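Local atomic coordinates of type III effector Xcv3220-like C-terminal domain-containing protein (Xanthomonas campestris pv. vesicatoria, PDB entry 4FC9), a protein that is delivered into plant host cells as the type III effector XopL, whose all-helical C-terminal domain, the part in this chain, probably acts as an E3 ubiquitin ligase. Residues A[29-32]-A[33-36]; A[71-74]-A[75-79]; A[143-146]-A[147-150]. One frame throughout, in Å; residues are numbered along the deposited sequence.

Interaction 1: residues A[29-32]-A[33-36]; sequences LLTA and ALER
Thr31 OG1, at the N-cap of helix 32-49, takes the backbone N-H of Leu34 in a capping bond, 3.2 Å from OG1 to N and fairly straight at 159°. The same oxygen has a weak hydrogen bond with His170 NE2 of helix 152-171, so two groups from different helices converge on it. With chi1 at 64°, OG1 is tucked between its own N and carbonyl carbon and faces the first helical turn. The regular helix ladder starts at once: Glu35 N reaches Thr31 O at 3.0 Å, and Arg36 N reaches Ala32 O at the same 3.0 Å. Ala32 O also lies over one face of the Arg36 guanidinium, 3.7 Å from NH2 of that arginine, because the side chain turns about its CG-CD bond and folds back beside the helix start. On the inner side, Leu34 brings CD1 to 3.3 Å from Leu29 O, and its own CB meets Leu30 CD1 at 4.0 Å. Buried, it also leans on Leu167 and His170 of helix 152-171. Toward solvent, a water donates to Glu35 OE1 at 3.0 Å and lies close to Leu30 O. Capping thus gives the Leu34 N-H, too early in the helix for the usual carbonyl four residues back, an acceptor from a side chain, and the guanidinium charge may polarise the Ala32 carbonyl further.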
loop_
_atom_site.group_PDB
_atom_site.type_symbol
_atom_site.label_atom_id
_atom_site.label_comp_id
_atom_site.label_asym_id
_atom_site.label_seq_id
_atom_site.Cartn_x
_atom_site.Cartn_y
_atom_site.Cartn_z
ATOM N N LEU A 29 17.165 -7.073 -7.449
ATOM C CA LEU A 29 16.938 -7.020 -8.888
ATOM C C LEU A 29 15.503 -6.694 -9.255
ATOM O O LEU A 29 14.564 -7.123 -8.588
ATOM C CB LEU A 29 17.357 -8.328 -9.563
ATOM C CG LEU A 29 18.857 -8.586 -9.699
ATOM C CD1 LEU A 29 19.089 -9.937 -10.342
ATOM C CD2 LEU A 29 19.523 -7.479 -10.504
ATOM N N LEU A 30 15.341 -5.921 -10.320
ATOM C CA LEU A 30 14.022 -5.701 -10.875
ATOM C C LEU A 30 13.674 -6.898 -11.753
ATOM O O LEU A 30 13.932 -6.903 -12.955
ATOM C CB LEU A 30 13.976 -4.402 -11.673
ATOM C CG LEU A 30 12.595 -3.932 -12.135
ATOM C CD1 LEU A 30 11.642 -3.766 -10.958
ATOM C CD2 LEU A 30 12.723 -2.629 -12.902
ATOM N N THR A 31 13.111 -7.923 -11.124
ATOM C CA THR A 31 12.647 -9.106 -11.826
ATOM C C THR A 31 11.372 -8.763 -12.574
ATOM O O THR A 31 10.735 -7.747 -12.291
ATOM C CB THR A 31 12.319 -10.233 -10.838
ATOM O OG1 THR A 31 11.231 -9.822 -10.006
ATOM C CG2 THR A 31 13.516 -10.544 -9.955
ATOM N N ALA A 32 10.991 -9.614 -13.519
ATOM C CA ALA A 32 9.766 -9.405 -14.282
ATOM C C ALA A 32 8.538 -9.365 -13.377
ATOM O O ALA A 32 7.580 -8.641 -13.651
ATOM C CB ALA A 32 9.609 -10.483 -15.334
ATOM N N ALA A 33 8.577 -10.149 -12.302
ATOM C CA ALA A 33 7.475 -10.222 -11.345
ATOM C C ALA A 33 7.294 -8.900 -10.622
ATOM O O ALA A 33 6.171 -8.435 -10.431
ATOM C CB ALA A 33 7.721 -11.334 -10.343
ATOM N N LEU A 34 8.410 -8.303 -10.219
ATOM C CA LEU A 34 8.394 -7.026 -9.519
ATOM C C LEU A 34 7.990 -5.882 -10.432
ATOM O O LEU A 34 7.311 -4.953 -10.007
ATOM C CB LEU A 34 9.769 -6.725 -8.937
ATOM C CG LEU A 34 10.086 -7.438 -7.633
ATOM C CD1 LEU A 34 11.543 -7.233 -7.283
ATOM C CD2 LEU A 34 9.182 -6.925 -6.527
ATOM N N GLU A 35 8.427 -5.938 -11.682
ATOM C CA GLU A 35 8.078 -4.889 -12.623
ATOM C C GLU A 35 6.572 -4.915 -12.875
ATOM O O GLU A 35 5.926 -3.873 -12.961
ATOM C CB GLU A 35 8.862 -5.031 -13.926
ATOM C CG GLU A 35 8.679 -3.846 -14.846
ATOM C CD GLU A 35 9.814 -3.679 -15.825
ATOM O OE1 GLU A 35 10.771 -4.479 -15.775
ATOM O OE2 GLU A 35 9.748 -2.741 -16.647
ATOM N N ARG A 36 6.021 -6.119 -12.960
ATOM C CA ARG A 36 4.596 -6.306 -13.181
ATOM C C ARG A 36 3.762 -5.779 -12.013
ATOM O O ARG A 36 2.693 -5.202 -12.219
ATOM C CB ARG A 36 4.303 -7.784 -13.430
ATOM C CG ARG A 36 2.830 -8.132 -13.552
ATOM C CD ARG A 36 2.630 -9.479 -14.254
ATOM N NE ARG A 36 3.419 -10.561 -13.657
ATOM C CZ ARG A 36 4.525 -11.072 -14.194
ATOM N NH1 ARG A 36 5.173 -12.052 -13.578
ATOM N NH2 ARG A 36 4.986 -10.605 -15.347
HETATM O O HOH W 1 12.894 -6.465 -15.124
#

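Interaction 2: residues A[71-74]-A[75-79]; sequences DVTT and FGQVP
Gln77 OE1 is gripped by three donors from the two threonines before it, drawing the loop down on the single 3-10 turn, residues 75-77, that leads into helix 79-88. Thr73 N gives a nearly linear bond, 2.8 Å to Gln77 OE1 at 173°. Thr74 N approaches the same oxygen at 3.0 Å in the plane of the amide carbonyl, but its N-H is bent well off line, at 131°. Thr74 OG1 donates its proton to OE1, also at 3.0 Å, from above that plane. Three donors on one acceptor restrain the rotation of the amide, and Thr74 OG1 gets there because chi1 (60°) lodges it between the residue's own N and carbonyl carbon. Gln77 reaches back with CG anti to its carbonyl carbon and an otherwise extended chain, lying beside Thr73 and pointing the same way. The other end of the amide is met by a water, which accepts from Gln77 NE2 at 3.1 Å and is also hydrogen-bonded to Thr73 OG1.

Behind this shell, the backbone of the turn holds Gln77 in place: its N bonds to Thr74 O at 3.2 Å, and Val78 N bonds to Phe75 O. The Phe75 ring packs against Leu81 and Leu85 of helix 79-88 and against Leu133 and Leu150 from loops. Gly76 O is held by Arg82 NE, linking the turn to the helix that follows. Val78 stands at the N-cap of that helix, its side chain crossing that of Val72 at about a right angle, with Val72 CG1 packed 3.7 Å from Val78 CG2.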
loop_
_atom_site.group_PDB
_atom_site.type_symbol
_atom_site.label_atom_id
_atom_site.label_comp_id
_atom_site.label_asym_id
_atom_site.label_seq_id
_atom_site.Cartn_x
_atom_site.Cartn_y
_atom_site.Cartn_z
ATOM N N ASP A 71 -25.812 0.507 -5.141
ATOM C CA ASP A 71 -25.668 -0.184 -3.859
ATOM C C ASP A 71 -24.225 -0.332 -3.371
ATOM O O ASP A 71 -23.953 -1.121 -2.469
ATOM C CB ASP A 71 -26.323 -1.565 -3.933
ATOM C CG ASP A 71 -25.662 -2.472 -4.955
ATOM O OD1 ASP A 71 -25.061 -1.953 -5.922
ATOM O OD2 ASP A 71 -25.746 -3.710 -4.788
ATOM N N VAL A 72 -23.300 0.414 -3.963
ATOM C CA VAL A 72 -21.909 0.346 -3.536
ATOM C C VAL A 72 -21.354 1.729 -3.227
ATOM O O VAL A 72 -21.016 2.491 -4.136
ATOM C CB VAL A 72 -21.019 -0.309 -4.597
ATOM C CG1 VAL A 72 -19.595 -0.438 -4.071
ATOM C CG2 VAL A 72 -21.572 -1.666 -4.989
ATOM N N THR A 73 -21.259 2.055 -1.942
ATOM C CA THR A 73 -20.800 3.374 -1.533
ATOM C C THR A 73 -19.748 3.319 -0.427
ATOM O O THR A 73 -19.223 4.351 -0.028
ATOM C CB THR A 73 -21.973 4.248 -1.060
ATOM O OG1 THR A 73 -22.547 3.688 0.126
ATOM C CG2 THR A 73 -23.041 4.351 -2.142
ATOM N N THR A 74 -19.444 2.117 0.062
ATOM C CA THR A 74 -18.483 1.950 1.150
ATOM C C THR A 74 -17.505 0.804 0.910
ATOM O O THR A 74 -17.746 -0.073 0.078
ATOM C CB THR A 74 -19.175 1.679 2.508
ATOM O OG1 THR A 74 -19.958 0.484 2.420
ATOM C CG2 THR A 74 -20.066 2.843 2.912
ATOM N N PHE A 75 -16.407 0.816 1.665
ATOM C CA PHE A 75 -15.400 -0.236 1.591
ATOM C C PHE A 75 -15.984 -1.615 1.860
ATOM O O PHE A 75 -15.643 -2.584 1.189
ATOM C CB PHE A 75 -14.265 0.038 2.588
ATOM C CG PHE A 75 -13.084 0.741 1.984
ATOM C CD1 PHE A 75 -13.255 1.895 1.231
ATOM C CD2 PHE A 75 -11.798 0.254 2.172
ATOM C CE1 PHE A 75 -12.173 2.544 0.668
ATOM C CE2 PHE A 75 -10.704 0.903 1.615
ATOM C CZ PHE A 75 -10.894 2.052 0.863
ATOM N N GLY A 76 -16.866 -1.698 2.847
ATOM C CA GLY A 76 -17.414 -2.972 3.263
ATOM C C GLY A 76 -18.248 -3.639 2.191
ATOM O O GLY A 76 -18.456 -4.848 2.226
ATOM N N GLN A 77 -18.734 -2.843 1.243
ATOM C CA GLN A 77 -19.580 -3.343 0.158
ATOM C C GLN A 77 -18.759 -3.841 -1.028
ATOM O O GLN A 77 -19.306 -4.373 -1.992
ATOM C CB GLN A 77 -20.569 -2.265 -0.286
ATOM C CG GLN A 77 -21.661 -1.988 0.734
ATOM C CD GLN A 77 -22.426 -0.719 0.435
ATOM O OE1 GLN A 77 -21.836 0.316 0.135
ATOM N NE2 GLN A 77 -23.747 -0.794 0.504
ATOM N N VAL A 78 -17.445 -3.665 -0.948
ATOM C CA VAL A 78 -16.538 -4.215 -1.946
ATOM C C VAL A 78 -15.728 -5.336 -1.300
ATOM O O VAL A 78 -14.930 -5.089 -0.399
ATOM C CB VAL A 78 -15.594 -3.133 -2.514
ATOM C CG1 VAL A 78 -14.650 -3.729 -3.538
ATOM C CG2 VAL A 78 -16.396 -2.004 -3.134
ATOM N N PRO A 79 -15.954 -6.581 -1.740
ATOM C CA PRO A 79 -15.310 -7.769 -1.169
ATOM C C PRO A 79 -13.790 -7.667 -1.052
ATOM O O PRO A 79 -13.253 -7.985 0.006
ATOM C CB PRO A 79 -15.696 -8.867 -2.153
ATOM C CG PRO A 79 -17.022 -8.438 -2.652
ATOM C CD PRO A 79 -16.953 -6.943 -2.760
HETATM O O HOH W 2 -24.733 2.110 0.061
#

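Interaction 3: residues A[143-146]-A[147-150]; sequences VYHE and GSPL
Ser148 OG accepts the backbone N-H of His145 in a short, almost linear bond, 2.7 Å from OG to N at 176°. Its chi1 of -64° sets the hydroxyl anti to the carbonyl carbon and turns it back over the preceding residues. A second donor reaches the same oxygen: a water 2.9 Å from Ser148 OG, which also donates to Val143 O and so bridges the serine to Val143.

Between backbones, Ser148 N closes on His145 O at 2.9 Å. This is the closing bond of a type I beta turn, His145 to Ser148, with Glu146 and Gly147 at its corners, in the loop between helices 112-129 and 152-171. Just ahead of the turn, Tyr144 O takes a hydrogen bond from Arg89 NH1.

The imidazole adds a side-chain bond to the turn. With its CG lodged between N and carbonyl carbon, the ring swings over the corner, and ND1 of His145 takes Gly147 N at 3.1 Å, a bent bond (138°) whose donor stands well out of the ring plane. Ser148 OG sits above one face of this ring, near its rim, and a bound ethanediol lies close to the histidine.

Tyr144 contributes apolar packing: Val143 CG1 covers one face of its ring, 3.5 Å above the plane and over the centre. That tyrosine also touches Leu133 and Ile135, Leu85 of helix 79-88 and Lys157 of helix 152-171.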
loop_
_atom_site.group_PDB
_atom_site.type_symbol
_atom_site.label_atom_id
_atom_site.label_comp_id
_atom_site.label_asym_id
_atom_site.label_seq_id
_atom_site.Cartn_x
_atom_site.Cartn_y
_atom_site.Cartn_z
ATOM N N VAL A 143 -8.123 4.816 10.410
ATOM C CA VAL A 143 -8.512 5.793 9.410
ATOM C C VAL A 143 -9.494 5.168 8.430
ATOM O O VAL A 143 -10.480 5.795 8.036
ATOM C CB VAL A 143 -7.282 6.323 8.651
ATOM C CG1 VAL A 143 -7.702 7.237 7.511
ATOM C CG2 VAL A 143 -6.352 7.039 9.606
ATOM N N TYR A 144 -9.229 3.920 8.057
ATOM C CA TYR A 144 -10.043 3.224 7.070
ATOM C C TYR A 144 -10.767 2.037 7.686
ATOM O O TYR A 144 -10.164 1.224 8.385
ATOM C CB TYR A 144 -9.169 2.754 5.910
ATOM C CG TYR A 144 -8.260 3.832 5.372
ATOM C CD1 TYR A 144 -8.725 4.769 4.455
ATOM C CD2 TYR A 144 -6.938 3.921 5.788
ATOM C CE1 TYR A 144 -7.897 5.764 3.965
ATOM C CE2 TYR A 144 -6.102 4.913 5.307
ATOM C CZ TYR A 144 -6.588 5.830 4.396
ATOM O OH TYR A 144 -5.759 6.817 3.913
ATOM N N HIS A 145 -12.063 1.939 7.417
ATOM C CA HIS A 145 -12.887 0.859 7.951
ATOM C C HIS A 145 -13.995 0.510 6.959
ATOM O O HIS A 145 -14.078 1.102 5.883
ATOM C CB HIS A 145 -13.489 1.271 9.292
ATOM C CG HIS A 145 -14.169 2.601 9.255
ATOM N ND1 HIS A 145 -15.514 2.742 8.997
ATOM C CD2 HIS A 145 -13.684 3.854 9.418
ATOM C CE1 HIS A 145 -15.833 4.022 9.018
ATOM N NE2 HIS A 145 -14.740 4.719 9.270
ATOM N N GLU A 146 -14.850 -0.441 7.328
ATOM C CA GLU A 146 -15.896 -0.929 6.431
ATOM C C GLU A 146 -16.882 0.164 6.005
ATOM O O GLU A 146 -17.504 0.069 4.956
ATOM C CB GLU A 146 -16.652 -2.096 7.073
ATOM C CG GLU A 146 -15.784 -3.306 7.411
ATOM C CD GLU A 146 -15.000 -3.138 8.702
ATOM O OE1 GLU A 146 -14.863 -1.997 9.186
ATOM O OE2 GLU A 146 -14.518 -4.155 9.238
ATOM N N GLY A 147 -17.014 1.202 6.821
ATOM C CA GLY A 147 -17.900 2.305 6.504
ATOM C C GLY A 147 -17.232 3.436 5.739
ATOM O O GLY A 147 -17.859 4.463 5.478
ATOM N N SER A 148 -15.963 3.258 5.380
ATOM C CA SER A 148 -15.227 4.282 4.641
ATOM C C SER A 148 -15.819 4.508 3.256
ATOM O O SER A 148 -16.193 3.555 2.576
ATOM C CB SER A 148 -13.748 3.903 4.504
ATOM O OG SER A 148 -13.111 3.855 5.767
ATOM N N PRO A 149 -15.877 5.776 2.820
ATOM C CA PRO A 149 -16.368 6.085 1.479
ATOM C C PRO A 149 -15.392 5.595 0.427
ATOM O O PRO A 149 -14.196 5.438 0.697
ATOM C CB PRO A 149 -16.389 7.613 1.467
ATOM C CG PRO A 149 -15.300 7.992 2.388
ATOM C CD PRO A 149 -15.363 6.978 3.500
ATOM N N LEU A 150 -15.913 5.350 -0.765
ATOM C CA LEU A 150 -15.087 5.072 -1.919
ATOM C C LEU A 150 -14.851 6.393 -2.616
ATOM O O LEU A 150 -15.738 6.914 -3.281
ATOM C CB LEU A 150 -15.799 4.101 -2.852
ATOM C CG LEU A 150 -16.088 2.764 -2.176
ATOM C CD1 LEU A 150 -17.126 1.974 -2.931
ATOM C CD2 LEU A 150 -14.808 1.982 -2.066
HETATM O O HOH W 3 -12.429 6.637 6.369
#

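How the interactions relate
From the N terminus, interaction 1 opens helix 32-49 and meets helix 152-171 through Leu34. Interaction 2 then tightens the loop before helix 79-88, and interaction 3 the later loop before helix 152-171. Each closes before the next begins, so none nest or cross. Interaction 1 stands apart: its centre is about 32 Å from that of interaction 2 and about 31 Å from that of interaction 3. The latter two touch, their centres about 9 Å apart. Gly76 N lies 2.8 Å from Glu146 O and Phe75 N 2.9 Å from Ser148 O, probable hydrogen bonds that join the two loops beside helix 79-88, where Leu150 also meets Val72 and Phe75.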